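Similar to hydroxylamine oxidoreductase (Kuenenia stuttgartiensis, PDB 6H5L) is a multihaem c-type cytochrome of an anammox reductase complex, probably an oxidoreductase subunit that passes electrons between its closely spaced haems. Local coordinates at residues A[74-77]-A[78-81]; A[133-136]-A[137-140]; A[460-463]-A[464-468]; A[373-376]-A[377-381]. All blocks are in the same frame, centred on the assembly; numbering follows the deposited sequence.

The four contacts are local, each within one continuous run of chain, in two groups on opposite sides of the subunit's centre. Interaction 1, where helix 77-87 begins, and interaction 2, at the turn between strands 134-135 and 140-141, have centres 13 Å apart; one holds a haem c through the Cys80 thioether, the other supplies His133 as axial ligand to the iron of another. Interaction 4 on helix 356-389 and interaction 3 on helix 455-476 have centres 10 Å apart and touch through side chains. Along the chain the order is 1, 2, 4, 3; the groups stand about 48 to 62 Å apart, centre to centre. One group anchors haems; the other packs long helices.

Interaction 1 (A[74-77]-A[78-81]); sequences QERR and DLCV. With HEC (heme c), chain C.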
loop_
_atom_site.group_PDB
_atom_site.type_symbol
_atom_site.label_atom_id
_atom_site.label_comp_id
_atom_site.label_asym_id
_atom_site.label_seq_id
_atom_site.Cartn_x
_atom_site.Cartn_y
_atom_site.Cartn_z
ATOM N N GLN A 74 25.393 -42.162 13.747
ATOM C CA GLN A 74 24.656 -41.604 14.872
ATOM C C GLN A 74 23.514 -40.702 14.422
ATOM O O GLN A 74 22.981 -39.941 15.238
ATOM C CB GLN A 74 25.609 -40.858 15.808
ATOM C CG GLN A 74 26.646 -41.768 16.449
ATOM C CD GLN A 74 27.544 -41.044 17.432
ATOM O OE1 GLN A 74 27.108 -40.138 18.143
ATOM N NE2 GLN A 74 28.808 -41.447 17.481
ATOM N N GLU A 75 23.131 -40.781 13.143
ATOM C CA GLU A 75 21.951 -40.092 12.612
ATOM C C GLU A 75 21.991 -38.595 12.908
ATOM O O GLU A 75 20.990 -37.987 13.291
ATOM C CB GLU A 75 20.664 -40.728 13.144
ATOM C CG GLU A 75 20.509 -42.193 12.757
ATOM C CD GLU A 75 19.355 -42.872 13.463
ATOM O OE1 GLU A 75 18.236 -42.887 12.905
ATOM O OE2 GLU A 75 19.568 -43.386 14.581
ATOM N N ARG A 76 23.166 -37.994 12.725
ATOM C CA ARG A 76 23.353 -36.565 12.978
ATOM C C ARG A 76 23.006 -35.772 11.716
ATOM O O ARG A 76 23.866 -35.260 10.998
ATOM C CB ARG A 76 24.777 -36.291 13.443
ATOM C CG ARG A 76 25.137 -36.960 14.761
ATOM C CD ARG A 76 24.222 -36.495 15.884
ATOM N NE ARG A 76 24.274 -35.048 16.065
ATOM C CZ ARG A 76 25.137 -34.425 16.862
ATOM N NH1 ARG A 76 26.025 -35.124 17.557
ATOM N NH2 ARG A 76 25.112 -33.104 16.964
ATOM N N ARG A 77 21.699 -35.694 11.450
ATOM C CA ARG A 77 21.222 -34.870 10.344
ATOM C C ARG A 77 21.615 -33.411 10.528
ATOM O O ARG A 77 21.880 -32.707 9.547
ATOM C CB ARG A 77 19.705 -34.996 10.212
ATOM C CG ARG A 77 19.220 -36.396 9.884
ATOM C CD ARG A 77 17.703 -36.486 9.948
ATOM N NE ARG A 77 17.203 -37.720 9.350
ATOM C CZ ARG A 77 17.181 -38.897 9.968
ATOM N NH1 ARG A 77 17.637 -39.007 11.207
ATOM N NH2 ARG A 77 16.707 -39.967 9.344
ATOM N N ASP A 78 21.675 -32.947 11.777
ATOM C CA ASP A 78 22.007 -31.550 12.038
ATOM C C ASP A 78 23.418 -31.213 11.575
ATOM O O ASP A 78 23.661 -30.110 11.071
ATOM C CB ASP A 78 21.848 -31.244 13.527
ATOM C CG ASP A 78 22.771 -32.081 14.391
ATOM O OD1 ASP A 78 22.951 -33.278 14.087
ATOM O OD2 ASP A 78 23.320 -31.539 15.372
ATOM N N LEU A 79 24.359 -32.149 11.719
ATOM C CA LEU A 79 25.743 -31.858 11.361
ATOM C C LEU A 79 25.932 -31.756 9.854
ATOM O O LEU A 79 26.850 -31.063 9.398
ATOM C CB LEU A 79 26.675 -32.922 11.944
ATOM C CG LEU A 79 26.856 -32.853 13.462
ATOM C CD1 LEU A 79 27.705 -34.010 13.961
ATOM C CD2 LEU A 79 27.469 -31.518 13.860
ATOM N N CYS A 80 25.095 -32.441 9.071
ATOM C CA CYS A 80 25.126 -32.263 7.622
ATOM C C CYS A 80 24.912 -30.805 7.253
ATOM O O CYS A 80 25.628 -30.256 6.408
ATOM C CB CYS A 80 24.060 -33.131 6.951
ATOM S SG CYS A 80 23.920 -34.821 7.577
ATOM N N VAL A 81 23.948 -30.152 7.902
ATOM C CA VAL A 81 23.641 -28.764 7.579
ATOM C C VAL A 81 24.677 -27.827 8.182
ATOM O O VAL A 81 25.138 -26.900 7.515
ATOM C CB VAL A 81 22.218 -28.408 8.041
ATOM C CG1 VAL A 81 21.904 -26.947 7.738
ATOM C CG2 VAL A 81 21.204 -29.314 7.367
HETATM FE FE HEC C . 29.397 -33.893 3.476
HETATM C CHA HEC C . 31.044 -34.237 0.501
HETATM C CHB HEC C . 26.581 -35.286 2.082
HETATM C CHC HEC C . 27.962 -34.056 6.563
HETATM C CHD HEC C . 31.751 -31.715 4.646
HETATM N NA HEC C . 28.909 -34.654 1.641
HETATM C C1A HEC C . 29.727 -34.644 0.526
HETATM C C2A HEC C . 28.959 -35.140 -0.601
HETATM C C3A HEC C . 27.726 -35.425 -0.164
HETATM C C4A HEC C . 27.669 -35.127 1.254
HETATM C CMA HEC C . 26.558 -35.978 -1.010
HETATM C CAA HEC C . 29.485 -35.294 -2.048
HETATM C CBA HEC C . 29.869 -36.737 -2.359
HETATM C CGA HEC C . 30.511 -36.776 -3.723
HETATM O O1A HEC C . 30.802 -35.685 -4.278
HETATM O O2A HEC C . 30.734 -37.892 -4.257
HETATM N NB HEC C . 27.571 -34.490 4.180
HETATM C C1B HEC C . 26.609 -35.166 3.455
HETATM C C2B HEC C . 25.654 -35.728 4.388
HETATM C C3B HEC C . 26.032 -35.380 5.626
HETATM C C4B HEC C . 27.247 -34.599 5.519
HETATM C CMB HEC C . 24.408 -36.553 3.989
HETATM C CAB HEC C . 25.333 -35.739 6.956
HETATM C CBB HEC C . 25.429 -37.253 7.251
HETATM N NC HEC C . 29.749 -32.981 5.265
HETATM C C1C HEC C . 29.113 -33.307 6.446
HETATM C C2C HEC C . 29.928 -32.833 7.545
HETATM C C3C HEC C . 30.917 -32.082 7.021
HETATM C C4C HEC C . 30.862 -32.225 5.573
HETATM C CMC HEC C . 29.461 -32.879 9.021
HETATM C CAC HEC C . 32.002 -31.288 7.794
HETATM C CBC HEC C . 32.837 -32.198 8.723
HETATM N ND HEC C . 31.135 -33.077 2.676
HETATM C C1D HEC C . 31.982 -32.227 3.382
HETATM C C2D HEC C . 33.149 -31.970 2.564
HETATM C C3D HEC C . 32.932 -32.760 1.266
HETATM C C4D HEC C . 31.652 -33.416 1.428
HETATM C CMD HEC C . 34.361 -31.087 2.923
HETATM C CAD HEC C . 33.880 -32.837 0.048
HETATM C CBD HEC C . 34.529 -34.218 0.027
HETATM C CGD HEC C . 35.454 -34.371 -1.152
HETATM O O1D HEC C . 36.020 -35.483 -1.318
HETATM O O2D HEC C . 35.627 -33.393 -1.922
#
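Arg76 NH2 reaches Asp78 OD2 at 2.9 Å in a nearly straight bond, and Arg76 NE reaches Asp78 OD1 at 3.0 Å: a side-on salt bridge between residues two apart, and a worked example of side-chain pairing at the start of a helix. Both oxygens offer their syn lone pairs, and the two flat groups lie nearly coplanar, 17° apart. The arginine, bent at chi2 and chi3, folds back over the helix start, and Asp78 meets it with CG set between its own N and carbonyl carbon (chi1 61°). Leu79 CD1 covers one guanidinium face, 3.9 Å above its plane. Replacing Arg76 with an alanine would probably leave the Asp78 carboxylate without its mate and uncover Leu79, and would also cost the salt bridge from NH1 to Asp82 of a neighbouring cytochrome chain. Underneath, Leu79 N bonds weakly to Arg76 O at 3.2 Å, and Cys80 N to Arg77 O, also weakly. The preceding helix closes in a Schellman motif with Glu75 at positive phi, which ends that helix before the chain enters helix 77-87. On the new helix Cys80 SG is covalently joined to CAB of the haem at 1.8 Å, the thioether of the first cysteine in a c-type CXXCH motif.

Interaction 2 (A[133-136]-A[137-140]); sequences HADT and EKNQ. With HEC (heme c), chain D.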
loop_
_atom_site.group_PDB
_atom_site.type_symbol
_atom_site.label_atom_id
_atom_site.label_comp_id
_atom_site.label_asym_id
_atom_site.label_seq_id
_atom_site.Cartn_x
_atom_site.Cartn_y
_atom_site.Cartn_z
ATOM N N HIS A 133 20.812 -38.803 0.623
ATOM C CA HIS A 133 22.221 -39.134 0.457
ATOM C C HIS A 133 22.751 -40.204 1.399
ATOM O O HIS A 133 23.763 -40.831 1.069
ATOM C CB HIS A 133 23.093 -37.879 0.623
ATOM C CG HIS A 133 22.973 -36.902 -0.506
ATOM N ND1 HIS A 133 23.495 -37.144 -1.759
ATOM C CD2 HIS A 133 22.399 -35.676 -0.567
ATOM C CE1 HIS A 133 23.243 -36.113 -2.545
ATOM N NE2 HIS A 133 22.579 -35.208 -1.846
ATOM N N ALA A 134 22.120 -40.433 2.548
ATOM C CA ALA A 134 22.690 -41.287 3.586
ATOM C C ALA A 134 22.221 -42.726 3.390
ATOM O O ALA A 134 21.057 -43.050 3.642
ATOM C CB ALA A 134 22.314 -40.772 4.972
ATOM N N ASP A 135 23.127 -43.586 2.933
ATOM C CA ASP A 135 22.865 -45.021 2.908
ATOM C C ASP A 135 22.954 -45.553 4.334
ATOM O O ASP A 135 23.995 -45.438 4.984
ATOM C CB ASP A 135 23.863 -45.731 1.994
ATOM C CG ASP A 135 23.469 -47.170 1.687
ATOM O OD1 ASP A 135 22.838 -47.826 2.544
ATOM O OD2 ASP A 135 23.797 -47.653 0.582
ATOM N N THR A 136 21.861 -46.132 4.823
ATOM C CA THR A 136 21.798 -46.532 6.226
ATOM C C THR A 136 22.426 -47.902 6.459
ATOM O O THR A 136 23.102 -48.109 7.474
ATOM C CB THR A 136 20.344 -46.498 6.707
ATOM O OG1 THR A 136 20.035 -45.165 7.152
ATOM C CG2 THR A 136 20.114 -47.478 7.849
ATOM N N GLU A 137 22.224 -48.841 5.531
ATOM C CA GLU A 137 22.761 -50.188 5.710
ATOM C C GLU A 137 24.287 -50.180 5.729
ATOM O O GLU A 137 24.914 -50.784 6.608
ATOM C CB GLU A 137 22.241 -51.114 4.609
ATOM C CG GLU A 137 20.777 -51.494 4.744
ATOM C CD GLU A 137 20.345 -52.523 3.716
ATOM O OE1 GLU A 137 21.188 -53.352 3.311
ATOM O OE2 GLU A 137 19.167 -52.499 3.301
ATOM N N LYS A 138 24.903 -49.494 4.766
ATOM C CA LYS A 138 26.352 -49.479 4.620
ATOM C C LYS A 138 27.017 -48.284 5.292
ATOM O O LYS A 138 28.250 -48.249 5.367
ATOM C CB LYS A 138 26.729 -49.502 3.132
ATOM C CG LYS A 138 26.207 -50.724 2.383
ATOM C CD LYS A 138 25.616 -50.340 1.035
ATOM C CE LYS A 138 26.687 -49.904 0.049
ATOM N NZ LYS A 138 27.420 -51.071 -0.515
ATOM N N ASN A 139 26.238 -47.321 5.786
ATOM C CA ASN A 139 26.767 -46.127 6.450
ATOM C C ASN A 139 27.758 -45.388 5.552
ATOM O O ASN A 139 28.900 -45.116 5.927
ATOM C CB ASN A 139 27.397 -46.483 7.798
ATOM C CG ASN A 139 26.361 -46.795 8.862
ATOM O OD1 ASN A 139 25.326 -46.134 8.951
ATOM N ND2 ASN A 139 26.636 -47.808 9.676
ATOM N N GLN A 140 27.302 -45.061 4.344
ATOM C CA GLN A 140 28.103 -44.324 3.379
ATOM C C GLN A 140 27.219 -43.303 2.675
ATOM O O GLN A 140 25.989 -43.401 2.693
ATOM C CB GLN A 140 28.756 -45.260 2.353
ATOM C CG GLN A 140 29.822 -46.182 2.929
ATOM C CD GLN A 140 30.255 -47.253 1.945
ATOM O OE1 GLN A 140 29.518 -47.595 1.022
ATOM N NE2 GLN A 140 31.458 -47.784 2.137
HETATM FE FE HEC D . 22.264 -33.453 -2.754
HETATM C CHA HEC D . 24.242 -34.334 -5.393
HETATM C CHB HEC D . 25.026 -32.042 -1.202
HETATM C CHC HEC D . 20.390 -32.758 0.018
HETATM C CHD HEC D . 19.515 -34.966 -4.208
HETATM N NA HEC D . 24.253 -33.208 -3.217
HETATM C C1A HEC D . 24.870 -33.696 -4.349
HETATM C C2A HEC D . 26.290 -33.413 -4.268
HETATM C C3A HEC D . 26.506 -32.784 -3.098
HETATM C C4A HEC D . 25.231 -32.641 -2.424
HETATM C CMA HEC D . 27.839 -32.267 -2.511
HETATM C CAA HEC D . 27.307 -33.830 -5.364
HETATM C CBA HEC D . 28.219 -32.701 -5.844
HETATM C CGA HEC D . 27.430 -31.525 -6.350
HETATM O O1A HEC D . 26.551 -31.717 -7.229
HETATM O O2A HEC D . 27.694 -30.388 -5.885
HETATM N NB HEC D . 22.650 -32.596 -0.925
HETATM C C1B HEC D . 23.836 -32.022 -0.511
HETATM C C2B HEC D . 23.603 -31.383 0.768
HETATM C C3B HEC D . 22.327 -31.589 1.110
HETATM C C4B HEC D . 21.702 -32.348 0.047
HETATM C CMB HEC D . 24.674 -30.632 1.587
HETATM C CAB HEC D . 21.608 -31.100 2.388
HETATM C CBB HEC D . 21.415 -29.567 2.350
HETATM N NC HEC D . 20.319 -33.799 -2.208
HETATM C C1C HEC D . 19.758 -33.433 -1.001
HETATM C C2C HEC D . 18.345 -33.747 -1.042
HETATM C C3C HEC D . 18.131 -34.478 -2.145
HETATM C C4C HEC D . 19.346 -34.448 -2.942
HETATM C CMC HEC D . 17.412 -33.655 0.186
HETATM C CAC HEC D . 16.790 -35.127 -2.569
HETATM C CBC HEC D . 15.689 -34.075 -2.813
HETATM N ND HEC D . 21.937 -34.536 -4.494
HETATM C C1D HEC D . 20.682 -34.947 -4.945
HETATM C C2D HEC D . 20.803 -35.359 -6.328
HETATM C C3D HEC D . 22.276 -35.154 -6.686
HETATM C C4D HEC D . 22.904 -34.648 -5.491
HETATM C CMD HEC D . 19.699 -35.889 -7.265
HETATM C CAD HEC D . 22.951 -35.446 -8.040
HETATM C CBD HEC D . 23.140 -36.952 -8.149
HETATM C CGD HEC D . 24.020 -37.266 -9.326
HETATM O O1D HEC D . 24.305 -36.341 -10.130
HETATM O O2D HEC D . 24.432 -38.446 -9.451
#
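Asp135 and Gln140 face each other across a tight reversal of the chain: Asp135 N bonds to Gln140 O at 2.9 Å, nearly along the C=O axis, while the return bond from Gln140 N is long and weak. Asn139 and Gln140 both lie opposite Asp135, a G1 beta bulge, with Asn139 at positive phi (55°). The side chain of Asp135 turns into this bend. Its CG stands opposite the backbone N (chi1 -168°), which brings OD1 over the start of the turn to accept two weak bonds, from Glu137 N at 3.2 Å and Lys138 N at 3.5 Å. OD2 lies against the aliphatic part of Lys138, 3.3 Å from its CD, but Lys138 NZ stays 5.1 Å from OD2, so any attraction is probably a weak, long-range one. Without the Asp135 carboxylate, an alanine here is likely to leave the amides of Glu137 and Lys138 lacking this acceptor and the turn less firmly held. At the other end of the run, His133 NE2 binds the iron of the haem at 2.0 Å, with His216 as the second axial ligand. His133 ND1 donates to Arg142 O, just past the returning strand. That bond probably helps to fix the rotation of the CXXCH histidine, and would be expected to polarise the imidazole and make NE2 a stronger donor to iron.

Interaction 3 (A[460-463]-A[464-468]); sequences YNRL and WFWYK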
loop_
_atom_site.group_PDB
_atom_site.type_symbol
_atom_site.label_atom_id
_atom_site.label_comp_id
_atom_site.label_asym_id
_atom_site.label_seq_id
_atom_site.Cartn_x
_atom_site.Cartn_y
_atom_site.Cartn_z
ATOM N N TYR A 460 27.283 -37.333 -46.991
ATOM C CA TYR A 460 25.947 -37.902 -46.859
ATOM C C TYR A 460 25.519 -37.969 -45.399
ATOM O O TYR A 460 24.353 -37.717 -45.075
ATOM C CB TYR A 460 25.898 -39.290 -47.497
ATOM C CG TYR A 460 24.597 -40.017 -47.251
ATOM C CD1 TYR A 460 23.383 -39.435 -47.588
ATOM C CD2 TYR A 460 24.582 -41.285 -46.686
ATOM C CE1 TYR A 460 22.189 -40.094 -47.363
ATOM C CE2 TYR A 460 23.394 -41.952 -46.461
ATOM C CZ TYR A 460 22.200 -41.351 -46.800
ATOM O OH TYR A 460 21.012 -42.010 -46.578
ATOM N N ASN A 461 26.451 -38.308 -44.504
ATOM C CA ASN A 461 26.135 -38.347 -43.080
ATOM C C ASN A 461 25.619 -36.997 -42.594
ATOM O O ASN A 461 24.631 -36.926 -41.855
ATOM C CB ASN A 461 27.364 -38.773 -42.279
ATOM C CG ASN A 461 27.596 -40.270 -42.317
ATOM O OD1 ASN A 461 26.679 -41.044 -42.595
ATOM N ND2 ASN A 461 28.823 -40.687 -42.030
ATOM N N ARG A 462 26.276 -35.910 -43.004
ATOM C CA ARG A 462 25.790 -34.585 -42.637
ATOM C C ARG A 462 24.449 -34.277 -43.291
ATOM O O ARG A 462 23.671 -33.477 -42.757
ATOM C CB ARG A 462 26.823 -33.522 -43.005
ATOM C CG ARG A 462 28.020 -33.465 -42.063
ATOM C CD ARG A 462 28.953 -32.316 -42.410
ATOM N NE ARG A 462 29.594 -32.508 -43.706
ATOM C CZ ARG A 462 30.716 -33.197 -43.885
ATOM N NH1 ARG A 462 31.321 -33.761 -42.848
ATOM N NH2 ARG A 462 31.235 -33.322 -45.099
ATOM N N LEU A 463 24.160 -34.896 -44.436
ATOM C CA LEU A 463 22.878 -34.666 -45.094
ATOM C C LEU A 463 21.729 -35.243 -44.274
ATOM O O LEU A 463 20.739 -34.551 -44.005
ATOM C CB LEU A 463 22.898 -35.264 -46.504
ATOM C CG LEU A 463 21.791 -34.883 -47.494
ATOM C CD1 LEU A 463 22.275 -35.065 -48.922
ATOM C CD2 LEU A 463 20.522 -35.695 -47.273
ATOM N N TRP A 464 21.840 -36.507 -43.863
ATOM C CA TRP A 464 20.721 -37.178 -43.215
ATOM C C TRP A 464 20.748 -37.093 -41.694
ATOM O O TRP A 464 19.704 -37.293 -41.063
ATOM C CB TRP A 464 20.657 -38.652 -43.645
ATOM C CG TRP A 464 21.752 -39.524 -43.101
ATOM C CD1 TRP A 464 22.936 -39.830 -43.708
ATOM C CD2 TRP A 464 21.751 -40.226 -41.853
ATOM N NE1 TRP A 464 23.678 -40.665 -42.909
ATOM C CE2 TRP A 464 22.972 -40.923 -41.764
ATOM C CE3 TRP A 464 20.839 -40.327 -40.798
ATOM C CZ2 TRP A 464 23.305 -41.706 -40.662
ATOM C CZ3 TRP A 464 21.171 -41.107 -39.706
ATOM C CH2 TRP A 464 22.392 -41.789 -39.647
ATOM N N PHE A 465 21.898 -36.792 -41.083
ATOM C CA PHE A 465 21.978 -36.718 -39.631
ATOM C C PHE A 465 22.096 -35.298 -39.094
ATOM O O PHE A 465 21.906 -35.098 -37.889
ATOM C CB PHE A 465 23.159 -37.556 -39.114
ATOM C CG PHE A 465 23.092 -37.852 -37.641
ATOM C CD1 PHE A 465 22.216 -38.809 -37.155
ATOM C CD2 PHE A 465 23.901 -37.175 -36.745
ATOM C CE1 PHE A 465 22.147 -39.085 -35.802
ATOM C CE2 PHE A 465 23.838 -37.446 -35.389
ATOM C CZ PHE A 465 22.960 -38.403 -34.918
ATOM N N TRP A 466 22.410 -34.313 -39.933
ATOM C CA TRP A 466 22.456 -32.923 -39.498
ATOM C C TRP A 466 21.378 -32.080 -40.164
ATOM O O TRP A 466 20.521 -31.512 -39.483
ATOM C CB TRP A 466 23.835 -32.315 -39.791
ATOM C CG TRP A 466 24.800 -32.370 -38.659
ATOM C CD1 TRP A 466 24.669 -33.073 -37.499
ATOM C CD2 TRP A 466 26.054 -31.685 -38.576
ATOM N NE1 TRP A 466 25.770 -32.874 -36.700
ATOM C CE2 TRP A 466 26.634 -32.025 -37.340
ATOM C CE3 TRP A 466 26.745 -30.817 -39.430
ATOM C CZ2 TRP A 466 27.871 -31.526 -36.933
ATOM C CZ3 TRP A 466 27.973 -30.324 -39.025
ATOM C CH2 TRP A 466 28.524 -30.680 -37.788
ATOM N N TYR A 467 21.378 -32.015 -41.493
ATOM C CA TYR A 467 20.558 -31.025 -42.176
ATOM C C TYR A 467 19.128 -31.508 -42.372
ATOM O O TYR A 467 18.193 -30.702 -42.315
ATOM C CB TYR A 467 21.213 -30.651 -43.502
ATOM C CG TYR A 467 22.621 -30.126 -43.313
ATOM C CD1 TYR A 467 22.900 -29.167 -42.345
ATOM C CD2 TYR A 467 23.673 -30.607 -44.080
ATOM C CE1 TYR A 467 24.183 -28.687 -42.159
ATOM C CE2 TYR A 467 24.961 -30.134 -43.900
ATOM C CZ TYR A 467 25.211 -29.175 -42.938
ATOM O OH TYR A 467 26.489 -28.702 -42.754
ATOM N N LYS A 468 18.933 -32.809 -42.596
ATOM C CA LYS A 468 17.579 -33.349 -42.585
ATOM C C LYS A 468 16.938 -33.179 -41.214
ATOM O O LYS A 468 15.754 -32.838 -41.113
ATOM C CB LYS A 468 17.587 -34.822 -42.997
ATOM C CG LYS A 468 16.265 -35.534 -42.733
ATOM C CD LYS A 468 16.075 -36.747 -43.633
ATOM C CE LYS A 468 17.121 -37.819 -43.372
ATOM N NZ LYS A 468 17.008 -38.408 -42.010
#
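Trp464 meets Tyr460 through its five-membered ring, with CD1 over the centre of one phenol face, 3.4 Å above the plane. The rings are oblique, with planes at 46° and centroids 4.5 Å apart, and the side chains cross at about a right angle. Asn461 runs alongside the same indole, its amide turned 74° from the ring plane, and accepts a bond at 3.0 Å from Trp464 NE1 to OD1, in the carbonyl plane on a lone pair. The indole nitrogen, buried in the packing, is thus satisfied one turn away. What places it there is the chi1 of Trp464 (71°), which lifts CG between the backbone N and carbonyl carbon, back toward the preceding turn. Arg462 lies beside Trp466 and points the same way, CG 3.9 Å from CE3. Two i+5 bonds, Tyr467 N to Arg462 O at 3.0 Å and Lys468 N to Leu463 O, widen the backbone into a pi-type turn; Arg462 O also takes Trp466 N, from above the carbonyl plane. Lys468 folds NZ back onto Trp464 O at 3.1 Å and also reaches Gly305 O. Around helix 455-476, Tyr460 and Leu463 pack on helix 356-389, where Gln381 probably bonds to Tyr460 OH; Met445 of helix 443-446 meets Asn461 and Phe465; Tyr467 and Arg462, the latter salt-bridged to Glu494, face helix 480-513; Arg462 and Trp466 also meet Met493 of the second subunit.

Interaction 4 (A[373-376]-A[377-381]); sequences AHTL and ADQAQ
Thr375 and Gln379, one turn apart on helix 356-389, meet on its partly exposed side, which borders the third subunit, whereas Ala377 and Ala380 are buried, Ala377 against helix 455-476 and Ala380 between that helix and helix 480-513. On the partly exposed side, Thr375 CG2 comes to 3.8 Å from Gln379 NE2, a van der Waals touch of methyl on amide, the side chains crossing at a slant. Gln379 sets CG opposite its own carbonyl carbon (chi1 -68°), which lays CG over the backbone at 3.3 Å from Thr375 O. Its OE1 passes 3.9 Å from Leu376 CD1 and bonds to Tyr192 OH of the third subunit. On the packed side the small methyls of Ala377 and Ala380 let Leu463 come close, and Leu376 and Ala380 rest on Met495. Regular helix bonds run beneath both sides, such as Ala377 N to Ala373 O at 2.9 Å. The polar ends find partners beyond this run: Thr375 OG1 turns back to Phe371 O, and the buried Asp378 carboxylate accepts from Ser316 OG and Thr315 N. Such bonds would probably stabilise a charged aspartate inside the packing, while the Gln379 amide adds a polar link between subunits.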
loop_
_atom_site.group_PDB
_atom_site.type_symbol
_atom_site.label_atom_id
_atom_site.label_comp_id
_atom_site.label_asym_id
_atom_site.label_seq_id
_atom_site.Cartn_x
_atom_site.Cartn_y
_atom_site.Cartn_z
ATOM N N ALA A 373 12.239 -35.060 -47.769
ATOM C CA ALA A 373 13.587 -35.022 -47.211
ATOM C C ALA A 373 14.201 -36.416 -47.156
ATOM O O ALA A 373 15.372 -36.598 -47.517
ATOM C CB ALA A 373 13.568 -34.382 -45.822
ATOM N N HIS A 374 13.428 -37.415 -46.714
ATOM C CA HIS A 374 13.911 -38.791 -46.764
ATOM C C HIS A 374 14.140 -39.259 -48.191
ATOM O O HIS A 374 15.058 -40.048 -48.438
ATOM C CB HIS A 374 12.930 -39.724 -46.050
ATOM C CG HIS A 374 13.236 -39.925 -44.598
ATOM N ND1 HIS A 374 12.510 -39.330 -43.590
ATOM C CD2 HIS A 374 14.195 -40.656 -43.986
ATOM C CE1 HIS A 374 13.007 -39.685 -42.420
ATOM N NE2 HIS A 374 14.032 -40.490 -42.633
ATOM N N THR A 375 13.316 -38.798 -49.132
ATOM C CA THR A 375 13.560 -39.090 -50.539
ATOM C C THR A 375 14.877 -38.480 -50.999
ATOM O O THR A 375 15.659 -39.128 -51.703
ATOM C CB THR A 375 12.400 -38.573 -51.400
ATOM O OG1 THR A 375 11.213 -39.324 -51.105
ATOM C CG2 THR A 375 12.724 -38.695 -52.885
ATOM N N LEU A 376 15.138 -37.230 -50.605
ATOM C CA LEU A 376 16.387 -36.575 -50.982
ATOM C C LEU A 376 17.590 -37.307 -50.401
ATOM O O LEU A 376 18.627 -37.441 -51.064
ATOM C CB LEU A 376 16.370 -35.117 -50.522
ATOM C CG LEU A 376 17.551 -34.234 -50.933
ATOM C CD1 LEU A 376 17.632 -34.114 -52.446
ATOM C CD2 LEU A 376 17.445 -32.860 -50.290
ATOM N N ALA A 377 17.471 -37.790 -49.163
ATOM C CA ALA A 377 18.566 -38.535 -48.552
ATOM C C ALA A 377 18.775 -39.878 -49.238
ATOM O O ALA A 377 19.917 -40.322 -49.412
ATOM C CB ALA A 377 18.299 -38.726 -47.060
ATOM N N ASP A 378 17.687 -40.538 -49.642
ATOM C CA ASP A 378 17.811 -41.814 -50.339
ATOM C C ASP A 378 18.510 -41.648 -51.683
ATOM O O ASP A 378 19.315 -42.499 -52.078
ATOM C CB ASP A 378 16.430 -42.443 -50.524
ATOM C CG ASP A 378 16.443 -43.595 -51.510
ATOM O OD1 ASP A 378 17.114 -44.611 -51.231
ATOM O OD2 ASP A 378 15.780 -43.482 -52.562
ATOM N N GLN A 379 18.215 -40.561 -52.400
ATOM C CA GLN A 379 18.877 -40.319 -53.678
ATOM C C GLN A 379 20.371 -40.095 -53.489
ATOM O O GLN A 379 21.183 -40.538 -54.312
ATOM C CB GLN A 379 18.233 -39.125 -54.381
ATOM C CG GLN A 379 16.804 -39.379 -54.839
ATOM C CD GLN A 379 16.042 -38.099 -55.131
ATOM O OE1 GLN A 379 16.387 -37.028 -54.633
ATOM N NE2 GLN A 379 14.994 -38.208 -55.940
ATOM N N ALA A 380 20.754 -39.406 -52.413
ATOM C CA ALA A 380 22.173 -39.205 -52.133
ATOM C C ALA A 380 22.850 -40.513 -51.745
ATOM O O ALA A 380 24.003 -40.755 -52.118
ATOM C CB ALA A 380 22.349 -38.163 -51.030
ATOM N N GLN A 381 22.150 -41.369 -50.995
ATOM C CA GLN A 381 22.728 -42.653 -50.612
ATOM C C GLN A 381 22.902 -43.571 -51.817
ATOM O O GLN A 381 23.828 -44.389 -51.841
ATOM C CB GLN A 381 21.862 -43.325 -49.547
ATOM C CG GLN A 381 22.500 -44.552 -48.913
ATOM C CD GLN A 381 21.705 -45.087 -47.737
ATOM O OE1 GLN A 381 21.182 -44.323 -46.925
ATOM N NE2 GLN A 381 21.607 -46.408 -47.641
#